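Local coordinates for histidine triad (HIT) protein (Marinobacter aquaeolei, PDB 3OHE), which probably acts as a hydrolase of the histidine triad family and binds calcium ions, at residues Q56-E61 and P88-H93; V35-R40 and S63-G68. All blocks are in the same frame, centred on the assembly; numbering follows the deposited sequence. Where two conformers were deposited one is given.

Contact 1: Q56-E61 and P88-H93. With CA (calcium ion), chain D.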
ATOM      1  N   GLN A  56      -3.088  14.305  -1.923  0.50  7.34           N
ATOM      2  CA  GLN A  56      -4.341  14.146  -2.656  0.50  7.80           C
ATOM      3  C   GLN A  56      -4.114  13.976  -4.167  0.50  6.94           C
ATOM      4  O   GLN A  56      -4.838  13.233  -4.802  0.50  7.30           O
ATOM      5  CB  GLN A  56      -5.294  15.300  -2.365  0.50  8.92           C
ATOM      6  CG  GLN A  56      -5.844  15.288  -0.932  0.50  8.66           C
ATOM      7  CD  GLN A  56      -6.891  16.346  -0.713  0.50 11.25           C
ATOM      8  OE1 GLN A  56      -7.019  17.289  -1.523  0.50 13.47           O
ATOM      9  NE2 GLN A  56      -7.681  16.196   0.353  0.50 15.62           N
ATOM     10  N   ARG A  57      -3.104  14.620  -4.729  1.00  6.92           N
ATOM     11  CA  ARG A  57      -2.769  14.390  -6.120  1.00  7.12           C
ATOM     12  C   ARG A  57      -2.238  12.980  -6.343  1.00  6.76           C
ATOM     13  O   ARG A  57      -2.613  12.321  -7.321  1.00  6.90           O
ATOM     14  CB  ARG A  57      -1.789  15.444  -6.633  1.00  7.50           C
ATOM     15  CG  ARG A  57      -1.394  15.274  -8.103  1.00  7.49           C
ATOM     16  CD  ARG A  57      -2.541  15.565  -9.040  1.00  8.51           C
ATOM     17  NE  ARG A  57      -2.264  15.029 -10.366  1.00  8.53           N
ATOM     18  CZ  ARG A  57      -3.109  15.138 -11.376  1.00  8.30           C
ATOM     19  NH1 ARG A  57      -4.193  15.904 -11.288  1.00 10.94           N
ATOM     20  NH2 ARG A  57      -2.832  14.504 -12.495  1.00  9.51           N
ATOM     21  N   LEU A  58      -1.383  12.516  -5.449  1.00  5.86           N
ATOM     22  CA  LEU A  58      -0.887  11.155  -5.549  1.00  7.14           C
ATOM     23  C   LEU A  58      -2.034  10.144  -5.488  1.00  6.63           C
ATOM     24  O   LEU A  58      -2.055   9.177  -6.236  1.00  6.90           O
ATOM     25  CB  LEU A  58       0.129  10.856  -4.432  1.00  7.33           C
ATOM     26  CG  LEU A  58       0.766   9.461  -4.437  1.00  7.64           C
ATOM     27  CD1 LEU A  58       1.453   9.158  -5.787  1.00 10.04           C
ATOM     28  CD2 LEU A  58       1.727   9.373  -3.252  1.00  9.84           C
ATOM     29  N   LEU A  59      -2.980  10.360  -4.572  1.00  7.12           N
ATOM     30  CA  LEU A  59      -4.150   9.503  -4.487  1.00  8.04           C
ATOM     31  C   LEU A  59      -4.941   9.500  -5.785  1.00  7.06           C
ATOM     32  O   LEU A  59      -5.353   8.451  -6.290  1.00  7.37           O
ATOM     33  CB  LEU A  59      -5.040   9.957  -3.316  1.00  8.58           C
ATOM     34  CG  LEU A  59      -6.433   9.343  -3.233  1.00  9.50           C
ATOM     35  CD1 LEU A  59      -6.379   7.840  -2.955  1.00 11.93           C
ATOM     36  CD2 LEU A  59      -7.277  10.111  -2.144  1.00 10.77           C
ATOM     37  N   PHE A  60      -5.198  10.686  -6.335  1.00  6.77           N
ATOM     38  CA  PHE A  60      -5.930  10.787  -7.616  1.00  6.98           C
ATOM     39  C   PHE A  60      -5.216   9.944  -8.683  1.00  6.70           C
ATOM     40  O   PHE A  60      -5.847   9.145  -9.394  1.00  7.32           O
ATOM     41  CB  PHE A  60      -6.051  12.253  -8.082  1.00  9.19           C
ATOM     42  CG  PHE A  60      -6.519  12.372  -9.477  1.00  9.69           C
ATOM     43  CD1 PHE A  60      -7.838  12.182  -9.801  1.00 13.56           C
ATOM     44  CD2 PHE A  60      -5.602  12.544 -10.516  1.00 11.40           C
ATOM     45  CE1 PHE A  60      -8.248  12.269 -11.149  1.00 15.74           C
ATOM     46  CE2 PHE A  60      -6.003  12.607 -11.846  1.00 13.90           C
ATOM     47  CZ  PHE A  60      -7.332  12.449 -12.142  1.00 18.03           C
ATOM     48  N   GLU A  61      -3.912  10.135  -8.803  1.00  7.06           N
ATOM     49  CA  GLU A  61      -3.137   9.440  -9.838  1.00  5.87           C
ATOM     50  C   GLU A  61      -3.120   7.937  -9.592  1.00  5.86           C
ATOM     51  O   GLU A  61      -3.268   7.141 -10.533  1.00  7.41           O
ATOM     52  CB  GLU A  61      -1.704   9.996  -9.926  1.00  6.50           C
ATOM     53  CG  GLU A  61      -1.710  11.456 -10.405  1.00  7.29           C
ATOM     54  CD  GLU A  61      -0.323  12.052 -10.634  1.00  6.41           C
ATOM     55  OE1 GLU A  61       0.644  11.317 -10.407  1.00  7.91           O
ATOM     56  OE2 GLU A  61      -0.217  13.240 -11.044  1.00  7.11           O
ATOM     57  N   PRO A  88      14.910   4.714   0.225  1.00  8.27           N
ATOM     58  CA  PRO A  88      14.180   5.674   1.079  1.00  9.21           C
ATOM     59  C   PRO A  88      13.271   6.633   0.306  1.00  9.50           C
ATOM     60  O   PRO A  88      12.383   7.211   0.890  1.00 13.49           O
ATOM     61  CB  PRO A  88      15.304   6.448   1.790  1.00 10.18           C
ATOM     62  CG  PRO A  88      16.466   6.413   0.798  1.00  9.72           C
ATOM     63  CD  PRO A  88      16.358   5.017   0.172  1.00  8.46           C
ATOM     64  N   GLN A  89      13.447   6.712  -0.998  1.00  7.39           N
ATOM     65  CA  GLN A  89      12.653   7.577  -1.845  1.00  6.80           C
ATOM     66  C   GLN A  89      11.257   6.998  -2.027  1.00  5.77           C
ATOM     67  O   GLN A  89      11.100   5.929  -2.593  1.00  7.87           O
ATOM     68  CB  GLN A  89      13.354   7.728  -3.173  1.00  6.92           C
ATOM     69  CG  GLN A  89      12.637   8.642  -4.182  1.00  6.82           C
ATOM     70  CD  GLN A  89      13.534   8.979  -5.344  1.00  7.35           C
ATOM     71  OE1 GLN A  89      13.608   8.244  -6.331  1.00  8.01           O
ATOM     72  NE2 GLN A  89      14.297  10.065  -5.195  1.00  8.32           N
ATOM     73  N   LEU A  90      10.249   7.734  -1.588  1.00  6.11           N
ATOM     74  CA  LEU A  90       8.861   7.292  -1.664  1.00  6.51           C
ATOM     75  C   LEU A  90       8.520   6.842  -3.097  1.00  6.55           C
ATOM     76  O   LEU A  90       8.691   7.597  -4.056  1.00  6.73           O
ATOM     77  CB  LEU A  90       7.918   8.420  -1.277  1.00  7.27           C
ATOM     78  CG  LEU A  90       6.406   8.178  -1.477  1.00  6.78           C
ATOM     79  CD1 LEU A  90       5.923   6.996  -0.646  1.00  8.23           C
ATOM     80  CD2 LEU A  90       5.641   9.449  -1.181  1.00  8.77           C
ATOM     81  N   HIS A  91       7.966   5.619  -3.196  1.00  6.02           N
ATOM     82  CA  HIS A  91       7.491   5.111  -4.459  1.00  6.37           C
ATOM     83  C   HIS A  91       6.329   4.170  -4.172  1.00  6.82           C
ATOM     84  O   HIS A  91       6.348   3.435  -3.193  1.00  8.27           O
ATOM     85  CB  HIS A  91       8.627   4.480  -5.270  1.00  8.22           C
ATOM     86  CG  HIS A  91       9.299   3.316  -4.614  1.00  8.00           C
ATOM     87  ND1 HIS A  91      10.216   3.465  -3.604  1.00  7.61           N
ATOM     88  CD2 HIS A  91       9.271   1.987  -4.896  1.00  8.30           C
ATOM     89  CE1 HIS A  91      10.699   2.272  -3.272  1.00  7.99           C
ATOM     90  NE2 HIS A  91      10.125   1.354  -4.028  1.00  8.93           N
ATOM     91  N   LEU A  92       5.341   4.194  -5.061  0.60  5.40           N
ATOM     92  CA  LEU A  92       4.095   3.490  -4.818  0.60  5.20           C
ATOM     93  C   LEU A  92       3.934   2.389  -5.861  0.60  5.53           C
ATOM     94  O   LEU A  92       3.833   2.674  -7.061  0.60  6.63           O
ATOM     95  CB  LEU A  92       2.949   4.526  -4.835  0.60  8.39           C
ATOM     96  CG  LEU A  92       1.557   4.105  -4.415  0.60  7.46           C
ATOM     97  CD1 LEU A  92       1.597   3.631  -2.931  0.60  7.50           C
ATOM     98  CD2 LEU A  92       0.522   5.239  -4.583  0.60  7.04           C
ATOM     99  N   HIS A  93       3.932   1.143  -5.400  1.00  6.14           N
ATOM    100  CA  HIS A  93       3.769  -0.055  -6.245  1.00  6.47           C
ATOM    101  C   HIS A  93       2.326  -0.285  -6.609  1.00  6.23           C
ATOM    102  O   HIS A  93       1.462  -0.195  -5.750  1.00  6.84           O
ATOM    103  CB  HIS A  93       4.247  -1.298  -5.484  1.00  6.86           C
ATOM    104  CG  HIS A  93       5.676  -1.269  -5.076  1.00  6.89           C
ATOM    105  ND1 HIS A  93       6.689  -1.550  -5.957  1.00  9.56           N
ATOM    106  CD2 HIS A  93       6.238  -1.060  -3.870  1.00  7.77           C
ATOM    107  CE1 HIS A  93       7.831  -1.481  -5.304  1.00  9.83           C
ATOM    108  NE2 HIS A  93       7.588  -1.182  -4.040  1.00  8.79           N
TER
HETATM  109 CA    CA D 138      -7.867  19.205  -2.663  0.50 23.67          CA
HETATM  110  O   HOH W   1      -9.550  18.406  -0.872  1.00 39.27           O
HETATM  111  O   HOH W   2      -7.703  20.511  -0.458  1.00 35.34           O
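Leu-58 sends its two methyl groups out from the helix against two leucines of the segment 88-93, and each branch finds a different one. CD2 lies 4.4 Å from CD2 of Leu-90, while CD1 reaches to 4.2 Å from CD2 of Leu-92. The fork is placed by a first torsion that sets CG opposite the backbone N (chi1 -178°), which directs it toward the segment 88-93. Leu-90 and Leu-92 can both answer it because side chains two apart on an extended chain emerge on the same face; His-91, between them, points to the other. The contact is wholly apolar and rather loose, with 112 Å² buried in all.

On the far face the imidazole of His-91 is held by its own chain: ND1 donates to the carbonyl O of Gln-89 at 2.8 Å, in the ring plane and almost straight (173°). This bond restrains the ring's rotation, and NE2 is hydrogen-bonded to a glycerol that probably comes from the crystallisation liquor. One turn of the helix is braced by a salt bridge, in which NE of Arg-57 lies 2.8 Å from OE2 of Glu-61, with NH2 also donating to that oxygen. CD2 of Phe-60 lies over the centre of the guanidinium, 3.6 Å above its plane. At the end of the segment away from Leu-90 and Leu-92, Gln-56 binds a calcium ion through OE1 at 2.4 Å, with Glu-53 and two waters, and packs on Gln-56 of the second subunit.

The contact thus packs helix 52-72 of the HIT domain beneath His-91 and His-93, a His-x-His run consistent with the family's histidine motif. Cys-22 of strand 22-27 also touches Leu-58, and His-91 rests on Ile-36 and Val-38 of strand 34-39.

Contact 2: V35-R40 and S63-G68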
ATOM      1  N   VAL A  35       3.705  -1.387 -12.032  1.00  6.25           N
ATOM      2  CA  VAL A  35       4.030   0.015 -12.329  1.00  7.17           C
ATOM      3  C   VAL A  35       4.235   0.757 -11.002  1.00  7.15           C
ATOM      4  O   VAL A  35       3.456   0.563 -10.039  1.00  7.89           O
ATOM      5  CB  VAL A  35       2.918   0.657 -13.168  1.00  7.35           C
ATOM      6  CG1 VAL A  35       3.141   2.165 -13.348  1.00  8.08           C
ATOM      7  CG2 VAL A  35       2.807  -0.042 -14.538  1.00  9.41           C
ATOM      8  N   ILE A  36       5.243   1.638 -10.989  0.70  5.89           N
ATOM      9  CA  ILE A  36       5.620   2.382  -9.812  0.70  5.52           C
ATOM     10  C   ILE A  36       5.401   3.859 -10.104  0.70  5.65           C
ATOM     11  O   ILE A  36       5.807   4.347 -11.158  0.70  6.42           O
ATOM     12  CB  ILE A  36       7.084   2.073  -9.459  0.70  5.53           C
ATOM     13  CG1 ILE A  36       7.253   0.559  -9.204  0.70  6.83           C
ATOM     14  CG2 ILE A  36       7.534   2.878  -8.244  0.70  6.43           C
ATOM     15  CD1 ILE A  36       8.662   0.143  -8.942  0.70  9.04           C
ATOM     16  N   LEU A  37       4.747   4.563  -9.170  1.00  6.36           N
ATOM     17  CA  LEU A  37       4.668   6.027  -9.200  1.00  5.59           C
ATOM     18  C   LEU A  37       5.665   6.604  -8.226  1.00  6.36           C
ATOM     19  O   LEU A  37       5.657   6.231  -7.045  1.00  6.95           O
ATOM     20  CB  LEU A  37       3.266   6.521  -8.824  1.00  6.45           C
ATOM     21  CG  LEU A  37       2.139   6.192  -9.780  1.00  7.27           C
ATOM     22  CD1 LEU A  37       0.816   6.746  -9.219  1.00  8.00           C
ATOM     23  CD2 LEU A  37       2.431   6.755 -11.160  1.00  8.24           C
ATOM     24  N   VAL A  38       6.538   7.481  -8.715  1.00  5.77           N
ATOM     25  CA  VAL A  38       7.550   8.132  -7.874  1.00  5.66           C
ATOM     26  C   VAL A  38       7.275   9.643  -7.895  1.00  5.70           C
ATOM     27  O   VAL A  38       7.583  10.327  -8.877  1.00  6.59           O
ATOM     28  CB  VAL A  38       8.971   7.881  -8.336  1.00  6.23           C
ATOM     29  CG1 VAL A  38       9.957   8.390  -7.263  1.00  8.40           C
ATOM     30  CG2 VAL A  38       9.214   6.379  -8.634  1.00  7.91           C
ATOM     31  N   PRO A  39       6.707  10.200  -6.797  1.00  5.90           N
ATOM     32  CA  PRO A  39       6.467  11.638  -6.777  1.00  6.02           C
ATOM     33  C   PRO A  39       7.796  12.401  -6.886  1.00  6.77           C
ATOM     34  O   PRO A  39       8.757  12.070  -6.192  1.00  6.92           O
ATOM     35  CB  PRO A  39       5.819  11.874  -5.400  1.00  7.32           C
ATOM     36  CG  PRO A  39       5.301  10.585  -5.007  1.00 11.15           C
ATOM     37  CD  PRO A  39       6.164   9.527  -5.610  1.00  6.47           C
ATOM     38  N   ARG A  40       7.818  13.398  -7.767  1.00  6.68           N
ATOM     39  CA  ARG A  40       9.049  14.158  -8.037  1.00  6.96           C
ATOM     40  C   ARG A  40       9.212  15.270  -6.992  1.00  7.86           C
ATOM     41  O   ARG A  40       9.174  16.458  -7.301  1.00  8.62           O
ATOM     42  CB  ARG A  40       9.035  14.745  -9.436  1.00  7.35           C
ATOM     43  CG  ARG A  40       9.128  13.704 -10.547  1.00  8.39           C
ATOM     44  CD  ARG A  40       9.318  14.384 -11.904  1.00  9.12           C
ATOM     45  NE  ARG A  40       8.110  15.115 -12.221  1.00  9.48           N
ATOM     46  CZ  ARG A  40       7.048  14.544 -12.796  1.00 10.10           C
ATOM     47  NH1 ARG A  40       7.141  13.328 -13.316  1.00 13.10           N
ATOM     48  NH2 ARG A  40       5.917  15.184 -12.934  1.00 13.23           N
ATOM     49  N   SER A  63      -5.263   6.030  -7.819  1.00  7.07           N
ATOM     50  CA  SER A  63      -6.581   5.438  -8.051  1.00  6.88           C
ATOM     51  C   SER A  63      -6.900   5.343  -9.529  1.00  6.22           C
ATOM     52  O   SER A  63      -7.483   4.341  -9.990  1.00  7.59           O
ATOM     53  CB  SER A  63      -7.648   6.220  -7.319  1.00  7.98           C
ATOM     54  OG  SER A  63      -7.607   5.882  -5.945  1.00  8.85           O
ATOM     55  N   ALA A  64      -6.554   6.342 -10.326  1.00  6.65           N
ATOM     56  CA  ALA A  64      -6.819   6.336 -11.767  1.00  7.14           C
ATOM     57  C   ALA A  64      -5.948   5.266 -12.439  1.00  6.86           C
ATOM     58  O   ALA A  64      -6.409   4.479 -13.287  1.00  7.71           O
ATOM     59  CB  ALA A  64      -6.572   7.729 -12.387  1.00  8.79           C
ATOM     60  N   LEU A  65      -4.670   5.230 -12.072  1.00  7.01           N
ATOM     61  CA  LEU A  65      -3.757   4.204 -12.599  1.00  7.12           C
ATOM     62  C   LEU A  65      -4.261   2.801 -12.275  1.00  6.67           C
ATOM     63  O   LEU A  65      -4.265   1.908 -13.144  1.00  7.31           O
ATOM     64  CB  LEU A  65      -2.354   4.406 -12.036  1.00  7.50           C
ATOM     65  CG  LEU A  65      -1.306   3.367 -12.447  1.00  6.93           C
ATOM     66  CD1 LEU A  65      -1.014   3.453 -13.970  1.00  8.95           C
ATOM     67  CD2 LEU A  65      -0.002   3.577 -11.627  1.00  7.89           C
ATOM     68  N   SER A  66      -4.652   2.573 -11.032  0.70  6.08           N
ATOM     69  CA  SER A  66      -5.070   1.230 -10.584  0.70  6.02           C
ATOM     70  C   SER A  66      -6.301   0.770 -11.359  0.70  7.07           C
ATOM     71  O   SER A  66      -6.309  -0.325 -11.930  0.70  6.76           O
ATOM     72  CB  SER A  66      -5.415   1.204  -9.090  0.70  6.29           C
ATOM     73  OG  SER A  66      -4.290   1.423  -8.283  0.70  9.03           O
ATOM     74  N   GLU A  67      -7.346   1.589 -11.390  1.00  7.08           N
ATOM     75  CA  GLU A  67      -8.557   1.195 -12.093  1.00  7.76           C
ATOM     76  C   GLU A  67      -8.286   0.936 -13.571  1.00  6.41           C
ATOM     77  O   GLU A  67      -8.788  -0.027 -14.170  1.00  7.14           O
ATOM     78  CB  GLU A  67      -9.652   2.249 -11.905  1.00  8.17           C
ATOM     79  CG  GLU A  67     -10.986   1.767 -12.437  1.00  8.22           C
ATOM     80  CD  GLU A  67     -12.179   2.595 -12.103  1.00 11.55           C
ATOM     81  OE1 GLU A  67     -12.056   3.608 -11.398  1.00 12.42           O
ATOM     82  OE2 GLU A  67     -13.282   2.200 -12.582  1.00 13.60           O
ATOM     83  N   GLY A  68      -7.490   1.798 -14.173  1.00  6.54           N
ATOM     84  CA  GLY A  68      -7.145   1.647 -15.580  1.00  6.21           C
ATOM     85  C   GLY A  68      -6.312   0.401 -15.860  1.00  6.79           C
ATOM     86  O   GLY A  68      -6.550  -0.275 -16.882  1.00  7.27           O
TER
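Leu-65 presses its CD2 methyl onto two residues of a strand in the antiparallel sheet of the HIT fold, packing helix 52-72 on strand 34-39. That single methyl lies 3.9 Å from CG1 of Val-35 and equally close to CG of Leu-37. Both methyls of Leu-37 are also within about 4.1 Å of it, and the two leucines meet tip to tip, whereas the valine crosses the leucine at a slant. Val-35 and Leu-37 are alternate strand residues on the face turned to the helix, with Ile-36 pointing away. In Val-35 it is the branch opposite the backbone N that does the touching (chi1 173°).

A second shell holds this group in place. Val-24 of strand 22-27 touches both Val-35 and Leu-37, and His-94 of strand 92-97 touches Leu-37 and Leu-65. Backbone bonds fix the strand between those neighbours, Ile-36 pairing with Leu-25 on one flank and Val-35 with His-94 on the other. The helix is covered in turn by the second subunit, where Tyr-48 of that chain packs on Ser-63, Ser-66 and Glu-67, and the hydroxyl of Ser-63 is hydrogen-bonded to Gln-55 OE1 of the second subunit. Within the core, the meeting of the two leucines brings CD2 of Leu-65 to 4.0 Å from CD2 of Leu-37.

How the contacts relate
Contact 1 and contact 2 are two places where one helix, 52-72, packs on the antiparallel sheet and the chain leading into it, and their centres are 7 Å apart. Residues 56-61 supply the earlier turns and 63-68 the later ones, while the other side comes from strand 34-39 and from the start of strand 92-97 with the loop before it. Leu-92 N of contact 1 lies 2.9 Å from Leu-37 O of contact 2, a probable hydrogen bond that joins them within the sheet. Along the chain the order is 35-40, 56-61, 63-68, 88-93, so the two contacts interleave. Together they tie sequence-distant parts of the HIT domain into one core, and both also touch the second subunit.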